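Local structure of nucleoplasmin-like protein (Drosophila melanogaster, 1NLQ) at residues A[33-38]-A[100-105]; A[37-42]-A[71-76]; A[55-60]-A[80-85]. The protein binds core histones and functions in the ATP-facilitated assembly of approximately regularly spaced nucleosomal arrays. All blocks are in the same frame, centred on the assembly; numbering follows the deposited sequence.

Interaction 1 of 3, residues A[33-38]-A[100-105]; sequences VIKQIL and HGHNIK
Gln36 and His100 lie side by side, both side chains rising from the same face of two antiparallel strands. With CG anti to the backbone N (chi1 172°) and the rest of the chain extended, the Gln36 amide reaches the imidazole, where Gln36 NE2 donates to His100 ND1 at 3.0 Å. The ring lies in a plane 63° from that of the amide, and the donor stands 30° out of the ring plane. With ND1 as acceptor, the ring's N-H is probably on NE2, which makes a weak bond to Pro63 O of a neighbouring subunit. At the ring edge, Leu38 CD2 sits 4.1 Å from His100 CE1. Replacing His100 by alanine removes ND1 and is likely to leave the Gln36 amide without that acceptor and a gap beside Leu38. Further along, Lys35 crosses His102, with Lys35 CG 3.6 Å from His102 CD2 at the ring edge; the ammonium continues to Asp78 of its own chain and of the neighbour, while His102 ND1 bonds Glu4. Val33 CG2 meets Ile104 CD1 at 3.6 Å, an apolar touch. Gly101 suits its place because a side chain there would strike Val33 O. Between these groups His100 O accepts from both Lys35 N (2.8 Å) and Gln36 N (3.2 Å), the mark of a classic beta bulge in the antiparallel sheet of the nucleoplasmin core.

Interaction 2 of 3, residues A[37-42]-A[71-76]; sequences ILLGAE and ETRAVN
Ile37 and Val75 form the tight end of this contact, a hydrogen-bonded antiparallel pair joined by Ile37 N to Val75 O and Val75 N to Ile37 O, both 3.0 Å. On the face they share, Val75 CG2 lies 3.7 Å from Ile37 CB; branched residues of this kind suit a strand and fill the interior behind it. On the other face the small Ala74 leaves room for Leu38, whose CD1 packs 3.7 Å from Ala74 CB. Leu39 N closes the ladder on Arg73 O. Beyond it the strand pairing gives way to loops, and Arg73 takes over. Its chain is bent at chi2 (57°) and chi3, which folds the guanidinium back across Leu39 at about a right angle, with Leu39 CD2 over one face. Arg73 NH1 donates to Leu39 O at 2.9 Å, in the guanidinium plane but from above the carbonyl plane, and weakly to Gly40 O. Water marks the looser side: one molecule accepts from Arg73 NH2 at 3.0 Å and probably donates to Ala41 O. A long, branched cation fits here because it can bind the carbonyl at the strand's end and, weakly, the next one, yet still pair through NE with Glu71 of a neighbouring subunit. Arg73 also comes near Glu45, inferred to take part in the contact between pentamers. Strand 31-39 thus runs between strands 97-104 and 74-82, while Ile37 and Leu39 pack inward on strand 60-68 of the opposing sheet.

Interaction 3 of 3, residues A[55-60]-A[80-85]; sequences TPKDSV and EFYESK
Lys57 reaches across to the turn at Tyr82 and Glu83 with every torsion of its side chain near 180°, an extended chain that carries the ammonium to the carbonyls there. Hydrogen bonds come first: Lys57 NZ donates to Glu83 O at 2.6 Å and to Tyr82 O at 2.9 Å, in both cases from above the carbonyl plane. A lysine is well fitted to this task, since its terminal nitrogen can serve two backbone acceptors and still give a proton to water, here a molecule that in turn donates to Glu83 OE2. The charge component is milder, because Lys57 NZ and Glu83 OE2 stand 4.3 Å apart, too far for a salt bridge, and are linked through that water; the other carboxylate oxygen of Glu83 accepts from Gly29 N.

In the beta sandwich that forms the nucleoplasmin core, 55-60 is the turn between strands 48-55 and 60-68 of one sheet, and 80-85 carries the chain from strand 74-82 of the other sheet over to strand 86-92 of the first.

A second water, bonded to Ser84 OG at 2.8 Å, donates to Asp58 OD2 and makes a weak bond with Thr55 OG1. It lies at the edge of the Phe81 ring, in its plane. Nearby, Pro56 CD makes a van der Waals touch on a carbonyl, 3.5 Å from Lys85 O.

Apolar contact is lighter. Thr55 CG2 points at Ser84 CB, 3.9 Å away, placed there by a chi1 of -77° that sets the methyl anti to the backbone N. Within 80-85, Glu83 CG sits over the centre of the Tyr82 ring. Phe81 turns its ring to Phe6 of a neighbouring subunit, with the planes at about 40°.

How the interactions relate
Interactions 1 and 2 share Ile37 and Leu38 and lie on the two edges of strand 31-39, which pairs with strand 97-104 in one and strand 74-82 in the other; their centres are about 15 Å apart. Measured between centres, interaction 3 lies about 15 Å from interaction 1 and about 24 Å from interaction 2, on the far side of the chain's centre from the latter, at the other end of strand 74-82. Along the chain, both segments of interaction 3 fall between those of interaction 1, whereas interactions 2 and 3 alternate. Thus strand 31-39 is joined to both its neighbours in one sheet, which interaction 3 ties at one end to its partner sheet, while all three contacts also touch neighbouring subunits of the pentamer.

Interaction 1 of 3, residues A[33-38]-A[100-105]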
loop_
_atom_site.group_PDB
_atom_site.type_symbol
_atom_site.label_atom_id
_atom_site.label_comp_id
_atom_site.label_asym_id
_atom_site.label_seq_id
_atom_site.Cartn_x
_atom_site.Cartn_y
_atom_site.Cartn_z
ATOM N N VAL A 33 -8.192 -11.210 -7.414
ATOM C CA VAL A 33 -7.265 -10.156 -7.045
ATOM C C VAL A 33 -6.990 -10.296 -5.560
ATOM O O VAL A 33 -7.916 -10.284 -4.759
ATOM C CB VAL A 33 -7.861 -8.757 -7.299
ATOM C CG1 VAL A 33 -6.825 -7.685 -6.961
ATOM C CG2 VAL A 33 -8.310 -8.634 -8.751
ATOM N N ILE A 34 -5.727 -10.453 -5.195
ATOM C CA ILE A 34 -5.386 -10.587 -3.784
ATOM C C ILE A 34 -4.890 -9.247 -3.277
ATOM O O ILE A 34 -3.829 -8.774 -3.681
ATOM C CB ILE A 34 -4.312 -11.663 -3.569
ATOM C CG1 ILE A 34 -4.851 -13.028 -4.004
ATOM C CG2 ILE A 34 -3.908 -11.703 -2.109
ATOM C CD1 ILE A 34 -6.188 -13.410 -3.374
ATOM N N LYS A 35 -5.673 -8.640 -2.388
ATOM C CA LYS A 35 -5.359 -7.325 -1.847
ATOM C C LYS A 35 -4.547 -7.306 -0.571
ATOM O O LYS A 35 -3.679 -6.458 -0.405
ATOM C CB LYS A 35 -6.652 -6.545 -1.603
ATOM C CG LYS A 35 -7.421 -6.175 -2.859
ATOM C CD LYS A 35 -6.631 -5.183 -3.685
ATOM C CE LYS A 35 -7.463 -4.573 -4.803
ATOM N NZ LYS A 35 -6.710 -3.487 -5.499
ATOM N N GLN A 36 -4.843 -8.228 0.333
ATOM C CA GLN A 36 -4.166 -8.261 1.619
ATOM C C GLN A 36 -4.011 -9.668 2.183
ATOM O O GLN A 36 -4.878 -10.523 2.014
ATOM C CB GLN A 36 -4.951 -7.370 2.605
ATOM C CG GLN A 36 -4.503 -7.424 4.057
ATOM C CD GLN A 36 -5.367 -6.558 4.976
ATOM O OE1 GLN A 36 -5.002 -5.434 5.309
ATOM N NE2 GLN A 36 -6.521 -7.082 5.377
ATOM N N ILE A 37 -2.869 -9.907 2.823
ATOM C CA ILE A 37 -2.584 -11.180 3.477
ATOM C C ILE A 37 -2.175 -10.723 4.863
ATOM O O ILE A 37 -1.168 -10.039 5.038
ATOM C CB ILE A 37 -1.461 -11.963 2.769
ATOM C CG1 ILE A 37 -1.912 -12.302 1.344
ATOM C CG2 ILE A 37 -1.181 -13.260 3.522
ATOM C CD1 ILE A 37 -0.922 -13.126 0.531
ATOM N N LEU A 38 -2.985 -11.109 5.838
ATOM C CA LEU A 38 -2.833 -10.678 7.215
ATOM C C LEU A 38 -2.567 -11.795 8.212
ATOM O O LEU A 38 -3.194 -12.851 8.148
ATOM C CB LEU A 38 -4.118 -9.934 7.585
ATOM C CG LEU A 38 -4.392 -9.371 8.976
ATOM C CD1 LEU A 38 -3.431 -8.235 9.306
ATOM C CD2 LEU A 38 -5.831 -8.873 8.993
ATOM N N HIS A 100 -7.276 -11.844 1.738
ATOM C CA HIS A 100 -8.411 -11.027 1.315
ATOM C C HIS A 100 -8.274 -10.495 -0.106
ATOM O O HIS A 100 -7.179 -10.159 -0.554
ATOM C CB HIS A 100 -8.579 -9.826 2.246
ATOM C CG HIS A 100 -8.623 -10.179 3.699
ATOM N ND1 HIS A 100 -7.713 -9.684 4.607
ATOM C CD2 HIS A 100 -9.476 -10.958 4.407
ATOM C CE1 HIS A 100 -8.001 -10.143 5.812
ATOM N NE2 HIS A 100 -9.066 -10.918 5.717
ATOM N N GLY A 101 -9.398 -10.389 -0.803
ATOM C CA GLY A 101 -9.341 -9.882 -2.159
ATOM C C GLY A 101 -10.685 -9.745 -2.843
ATOM O O GLY A 101 -11.738 -9.708 -2.196
ATOM N N HIS A 102 -10.619 -9.638 -4.168
ATOM C CA HIS A 102 -11.792 -9.490 -5.023
ATOM C C HIS A 102 -11.928 -10.730 -5.875
ATOM O O HIS A 102 -10.968 -11.137 -6.525
ATOM C CB HIS A 102 -11.632 -8.293 -5.960
ATOM C CG HIS A 102 -11.544 -6.974 -5.262
ATOM N ND1 HIS A 102 -12.364 -5.912 -5.581
ATOM C CD2 HIS A 102 -10.740 -6.541 -4.262
ATOM C CE1 HIS A 102 -12.069 -4.883 -4.806
ATOM N NE2 HIS A 102 -11.087 -5.238 -3.996
ATOM N N ASN A 103 -13.117 -11.322 -5.878
ATOM C CA ASN A 103 -13.376 -12.511 -6.678
ATOM C C ASN A 103 -14.175 -12.021 -7.877
ATOM O O ASN A 103 -15.386 -11.874 -7.799
ATOM C CB ASN A 103 -14.209 -13.517 -5.888
ATOM C CG ASN A 103 -14.125 -14.911 -6.456
ATOM O OD1 ASN A 103 -13.847 -15.093 -7.644
ATOM N ND2 ASN A 103 -14.365 -15.912 -5.610
ATOM N N ILE A 104 -13.493 -11.764 -8.983
ATOM C CA ILE A 104 -14.149 -11.251 -10.182
ATOM C C ILE A 104 -14.700 -12.391 -11.041
ATOM O O ILE A 104 -13.956 -13.236 -11.529
ATOM C CB ILE A 104 -13.159 -10.389 -10.967
ATOM C CG1 ILE A 104 -12.668 -9.253 -10.062
ATOM C CG2 ILE A 104 -13.825 -9.814 -12.192
ATOM C CD1 ILE A 104 -11.405 -8.576 -10.552
ATOM N N LYS A 105 -16.017 -12.393 -11.237
ATOM C CA LYS A 105 -16.687 -13.461 -11.974
ATOM C C LYS A 105 -16.466 -13.545 -13.481
ATOM O O LYS A 105 -16.427 -14.637 -14.040
ATOM C CB LYS A 105 -18.190 -13.406 -11.685
ATOM C CG LYS A 105 -18.553 -13.260 -10.196
ATOM C CD LYS A 105 -17.888 -14.320 -9.315
ATOM C CE LYS A 105 -18.579 -14.399 -7.956
ATOM N NZ LYS A 105 -17.879 -15.264 -6.974
#

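Interaction 2 of 3, residues A[37-42]-A[71-76]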
loop_
_atom_site.group_PDB
_atom_site.type_symbol
_atom_site.label_atom_id
_atom_site.label_comp_id
_atom_site.label_asym_id
_atom_site.label_seq_id
_atom_site.Cartn_x
_atom_site.Cartn_y
_atom_site.Cartn_z
ATOM N N ILE A 37 -2.869 -9.907 2.823
ATOM C CA ILE A 37 -2.584 -11.180 3.477
ATOM C C ILE A 37 -2.175 -10.723 4.863
ATOM O O ILE A 37 -1.168 -10.039 5.038
ATOM C CB ILE A 37 -1.461 -11.963 2.769
ATOM C CG1 ILE A 37 -1.912 -12.302 1.344
ATOM C CG2 ILE A 37 -1.181 -13.260 3.522
ATOM C CD1 ILE A 37 -0.922 -13.126 0.531
ATOM N N LEU A 38 -2.985 -11.109 5.838
ATOM C CA LEU A 38 -2.833 -10.678 7.215
ATOM C C LEU A 38 -2.567 -11.795 8.212
ATOM O O LEU A 38 -3.194 -12.851 8.148
ATOM C CB LEU A 38 -4.118 -9.934 7.585
ATOM C CG LEU A 38 -4.392 -9.371 8.976
ATOM C CD1 LEU A 38 -3.431 -8.235 9.306
ATOM C CD2 LEU A 38 -5.831 -8.873 8.993
ATOM N N LEU A 39 -1.637 -11.543 9.133
ATOM C CA LEU A 39 -1.275 -12.515 10.157
ATOM C C LEU A 39 -2.193 -12.367 11.375
ATOM O O LEU A 39 -2.371 -11.275 11.898
ATOM C CB LEU A 39 0.181 -12.305 10.575
ATOM C CG LEU A 39 0.745 -13.305 11.596
ATOM C CD1 LEU A 39 0.829 -14.689 10.971
ATOM C CD2 LEU A 39 2.126 -12.846 12.046
ATOM N N GLY A 40 -2.769 -13.478 11.821
ATOM C CA GLY A 40 -3.662 -13.435 12.971
ATOM C C GLY A 40 -2.995 -13.015 14.267
ATOM O O GLY A 40 -1.805 -13.250 14.473
ATOM N N ALA A 41 -3.778 -12.405 15.152
ATOM C CA ALA A 41 -3.280 -11.935 16.441
ATOM C C ALA A 41 -2.671 -13.042 17.307
ATOM O O ALA A 41 -1.774 -12.786 18.102
ATOM C CB ALA A 41 -4.414 -11.238 17.206
ATOM N N GLU A 42 -3.153 -14.269 17.141
ATOM C CA GLU A 42 -2.655 -15.403 17.921
ATOM C C GLU A 42 -1.340 -15.982 17.410
ATOM O O GLU A 42 -0.760 -16.859 18.059
ATOM C CB GLU A 42 -3.695 -16.523 17.939
ATOM C CG GLU A 42 -5.102 -16.068 18.233
ATOM C CD GLU A 42 -5.328 -15.788 19.687
ATOM O OE1 GLU A 42 -4.608 -14.932 20.255
ATOM O OE2 GLU A 42 -6.226 -16.434 20.274
ATOM N N GLU A 71 7.324 -8.021 13.469
ATOM C CA GLU A 71 8.002 -7.396 12.340
ATOM C C GLU A 71 7.065 -7.023 11.187
ATOM O O GLU A 71 7.001 -5.865 10.762
ATOM C CB GLU A 71 9.102 -8.306 11.774
ATOM C CG GLU A 71 9.746 -7.713 10.513
ATOM C CD GLU A 71 10.360 -8.752 9.583
ATOM O OE1 GLU A 71 11.542 -9.104 9.771
ATOM O OE2 GLU A 71 9.650 -9.219 8.660
ATOM N N THR A 72 6.341 -8.009 10.673
ATOM C CA THR A 72 5.453 -7.773 9.540
ATOM C C THR A 72 4.087 -8.401 9.803
ATOM O O THR A 72 3.922 -9.622 9.749
ATOM C CB THR A 72 6.067 -8.375 8.254
ATOM O OG1 THR A 72 7.433 -7.951 8.139
ATOM C CG2 THR A 72 5.305 -7.909 7.016
ATOM N N ARG A 73 3.104 -7.552 10.076
ATOM C CA ARG A 73 1.752 -8.001 10.381
ATOM C C ARG A 73 0.939 -8.293 9.126
ATOM O O ARG A 73 0.017 -9.107 9.148
ATOM C CB ARG A 73 1.051 -6.927 11.230
ATOM C CG ARG A 73 -0.406 -7.204 11.608
ATOM C CD ARG A 73 -0.579 -8.519 12.352
ATOM N NE ARG A 73 0.321 -8.652 13.494
ATOM C CZ ARG A 73 0.384 -9.735 14.263
ATOM N NH1 ARG A 73 -0.404 -10.776 14.012
ATOM N NH2 ARG A 73 1.248 -9.782 15.266
ATOM N N ALA A 74 1.294 -7.641 8.028
ATOM C CA ALA A 74 0.550 -7.835 6.796
ATOM C C ALA A 74 1.284 -7.356 5.556
ATOM O O ALA A 74 2.214 -6.560 5.634
ATOM C CB ALA A 74 -0.799 -7.100 6.895
ATOM N N VAL A 75 0.871 -7.882 4.411
ATOM C CA VAL A 75 1.409 -7.451 3.130
ATOM C C VAL A 75 0.204 -7.164 2.234
ATOM O O VAL A 75 -0.892 -7.698 2.442
ATOM C CB VAL A 75 2.321 -8.507 2.446
ATOM C CG1 VAL A 75 3.616 -8.671 3.231
ATOM C CG2 VAL A 75 1.585 -9.830 2.312
ATOM N N ASN A 76 0.404 -6.295 1.255
ATOM C CA ASN A 76 -0.655 -5.916 0.329
ATOM C C ASN A 76 -0.128 -6.171 -1.070
ATOM O O ASN A 76 0.318 -5.260 -1.756
ATOM C CB ASN A 76 -0.988 -4.438 0.518
ATOM C CG ASN A 76 -1.555 -4.147 1.893
ATOM O OD1 ASN A 76 -2.725 -4.406 2.159
ATOM N ND2 ASN A 76 -0.720 -3.628 2.785
HETATM O O HOH W 1 0.768 -12.376 16.615
#

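Interaction 3 of 3, residues A[55-60]-A[80-85]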
loop_
_atom_site.group_PDB
_atom_site.type_symbol
_atom_site.label_atom_id
_atom_site.label_comp_id
_atom_site.label_asym_id
_atom_site.label_seq_id
_atom_site.Cartn_x
_atom_site.Cartn_y
_atom_site.Cartn_z
ATOM N N THR A 55 0.212 -21.851 -9.359
ATOM C CA THR A 55 -0.641 -21.795 -10.533
ATOM C C THR A 55 0.040 -22.614 -11.614
ATOM O O THR A 55 1.096 -22.242 -12.110
ATOM C CB THR A 55 -0.850 -20.354 -11.040
ATOM O OG1 THR A 55 -1.802 -19.678 -10.208
ATOM C CG2 THR A 55 -1.374 -20.372 -12.460
ATOM N N PRO A 56 -0.556 -23.754 -11.987
ATOM C CA PRO A 56 0.061 -24.585 -13.027
ATOM C C PRO A 56 0.163 -23.808 -14.331
ATOM O O PRO A 56 1.198 -23.825 -15.009
ATOM C CB PRO A 56 -0.900 -25.769 -13.137
ATOM C CG PRO A 56 -1.528 -25.835 -11.750
ATOM C CD PRO A 56 -1.798 -24.372 -11.496
ATOM N N LYS A 57 -0.929 -23.122 -14.654
ATOM C CA LYS A 57 -1.059 -22.315 -15.860
ATOM C C LYS A 57 0.196 -21.536 -16.237
ATOM O O LYS A 57 0.450 -21.299 -17.421
ATOM C CB LYS A 57 -2.238 -21.349 -15.689
ATOM C CG LYS A 57 -2.564 -20.522 -16.927
ATOM C CD LYS A 57 -3.781 -19.628 -16.695
ATOM C CE LYS A 57 -4.275 -19.014 -17.998
ATOM N NZ LYS A 57 -5.411 -18.073 -17.849
ATOM N N ASP A 58 0.982 -21.142 -15.238
ATOM C CA ASP A 58 2.200 -20.381 -15.491
ATOM C C ASP A 58 3.454 -20.929 -14.802
ATOM O O ASP A 58 4.387 -20.168 -14.505
ATOM C CB ASP A 58 1.970 -18.934 -15.068
ATOM C CG ASP A 58 0.666 -18.382 -15.600
ATOM O OD1 ASP A 58 0.541 -18.260 -16.843
ATOM O OD2 ASP A 58 -0.242 -18.086 -14.788
ATOM N N SER A 59 3.490 -22.241 -14.568
ATOM C CA SER A 59 4.629 -22.874 -13.909
ATOM C C SER A 59 5.017 -22.015 -12.716
ATOM O O SER A 59 6.206 -21.821 -12.415
ATOM C CB SER A 59 5.810 -22.988 -14.876
ATOM O OG SER A 59 5.473 -23.815 -15.986
ATOM N N VAL A 60 3.987 -21.495 -12.056
ATOM C CA VAL A 60 4.151 -20.618 -10.914
ATOM C C VAL A 60 4.056 -21.290 -9.551
ATOM O O VAL A 60 3.084 -21.979 -9.238
ATOM C CB VAL A 60 3.121 -19.460 -10.971
ATOM C CG1 VAL A 60 2.931 -18.845 -9.588
ATOM C CG2 VAL A 60 3.615 -18.384 -11.935
ATOM N N GLU A 80 -2.867 -10.270 -9.271
ATOM C CA GLU A 80 -4.021 -10.917 -9.858
ATOM C C GLU A 80 -3.708 -12.194 -10.601
ATOM O O GLU A 80 -2.610 -12.384 -11.124
ATOM C CB GLU A 80 -4.768 -9.960 -10.781
ATOM C CG GLU A 80 -3.921 -9.208 -11.765
ATOM C CD GLU A 80 -4.779 -8.342 -12.664
ATOM O OE1 GLU A 80 -5.565 -7.526 -12.130
ATOM O OE2 GLU A 80 -4.676 -8.481 -13.900
ATOM N N PHE A 81 -4.699 -13.072 -10.624
ATOM C CA PHE A 81 -4.602 -14.357 -11.289
ATOM C C PHE A 81 -5.803 -14.427 -12.219
ATOM O O PHE A 81 -6.952 -14.366 -11.787
ATOM C CB PHE A 81 -4.639 -15.471 -10.250
ATOM C CG PHE A 81 -3.592 -15.324 -9.181
ATOM C CD1 PHE A 81 -3.903 -14.763 -7.943
ATOM C CD2 PHE A 81 -2.277 -15.692 -9.435
ATOM C CE1 PHE A 81 -2.914 -14.569 -6.979
ATOM C CE2 PHE A 81 -1.283 -15.506 -8.482
ATOM C CZ PHE A 81 -1.597 -14.941 -7.249
ATOM N N TYR A 82 -5.522 -14.552 -13.508
ATOM C CA TYR A 82 -6.559 -14.564 -14.523
ATOM C C TYR A 82 -6.843 -15.961 -15.055
ATOM O O TYR A 82 -5.924 -16.710 -15.373
ATOM C CB TYR A 82 -6.114 -13.649 -15.662
ATOM C CG TYR A 82 -7.058 -13.531 -16.835
ATOM C CD1 TYR A 82 -8.184 -12.713 -16.774
ATOM C CD2 TYR A 82 -6.786 -14.190 -18.031
ATOM C CE1 TYR A 82 -9.014 -12.549 -17.883
ATOM C CE2 TYR A 82 -7.603 -14.032 -19.140
ATOM C CZ TYR A 82 -8.714 -13.209 -19.061
ATOM O OH TYR A 82 -9.506 -13.041 -20.175
ATOM N N GLU A 83 -8.123 -16.301 -15.132
ATOM C CA GLU A 83 -8.549 -17.598 -15.655
ATOM C C GLU A 83 -7.568 -18.712 -15.359
ATOM O O GLU A 83 -6.997 -19.311 -16.277
ATOM C CB GLU A 83 -8.745 -17.504 -17.172
ATOM C CG GLU A 83 -9.898 -16.623 -17.584
ATOM C CD GLU A 83 -10.043 -16.521 -19.083
ATOM O OE1 GLU A 83 -11.081 -16.006 -19.535
ATOM O OE2 GLU A 83 -9.122 -16.947 -19.807
ATOM N N SER A 84 -7.356 -18.994 -14.082
ATOM C CA SER A 84 -6.436 -20.053 -13.721
ATOM C C SER A 84 -6.751 -20.606 -12.347
ATOM O O SER A 84 -7.378 -19.942 -11.521
ATOM C CB SER A 84 -4.983 -19.548 -13.795
ATOM O OG SER A 84 -4.794 -18.352 -13.058
ATOM N N LYS A 85 -6.353 -21.849 -12.126
ATOM C CA LYS A 85 -6.567 -22.491 -10.844
ATOM C C LYS A 85 -5.431 -22.031 -9.940
ATOM O O LYS A 85 -4.253 -22.228 -10.262
ATOM C CB LYS A 85 -6.526 -24.014 -10.994
ATOM C CG LYS A 85 -6.814 -24.743 -9.708
ATOM C CD LYS A 85 -6.673 -26.233 -9.867
ATOM C CE LYS A 85 -6.873 -26.938 -8.534
ATOM N NZ LYS A 85 -6.398 -28.344 -8.577
HETATM O O HOH W 2 -2.220 -17.442 -12.655
HETATM O O HOH W 3 -6.137 -16.906 -20.217
#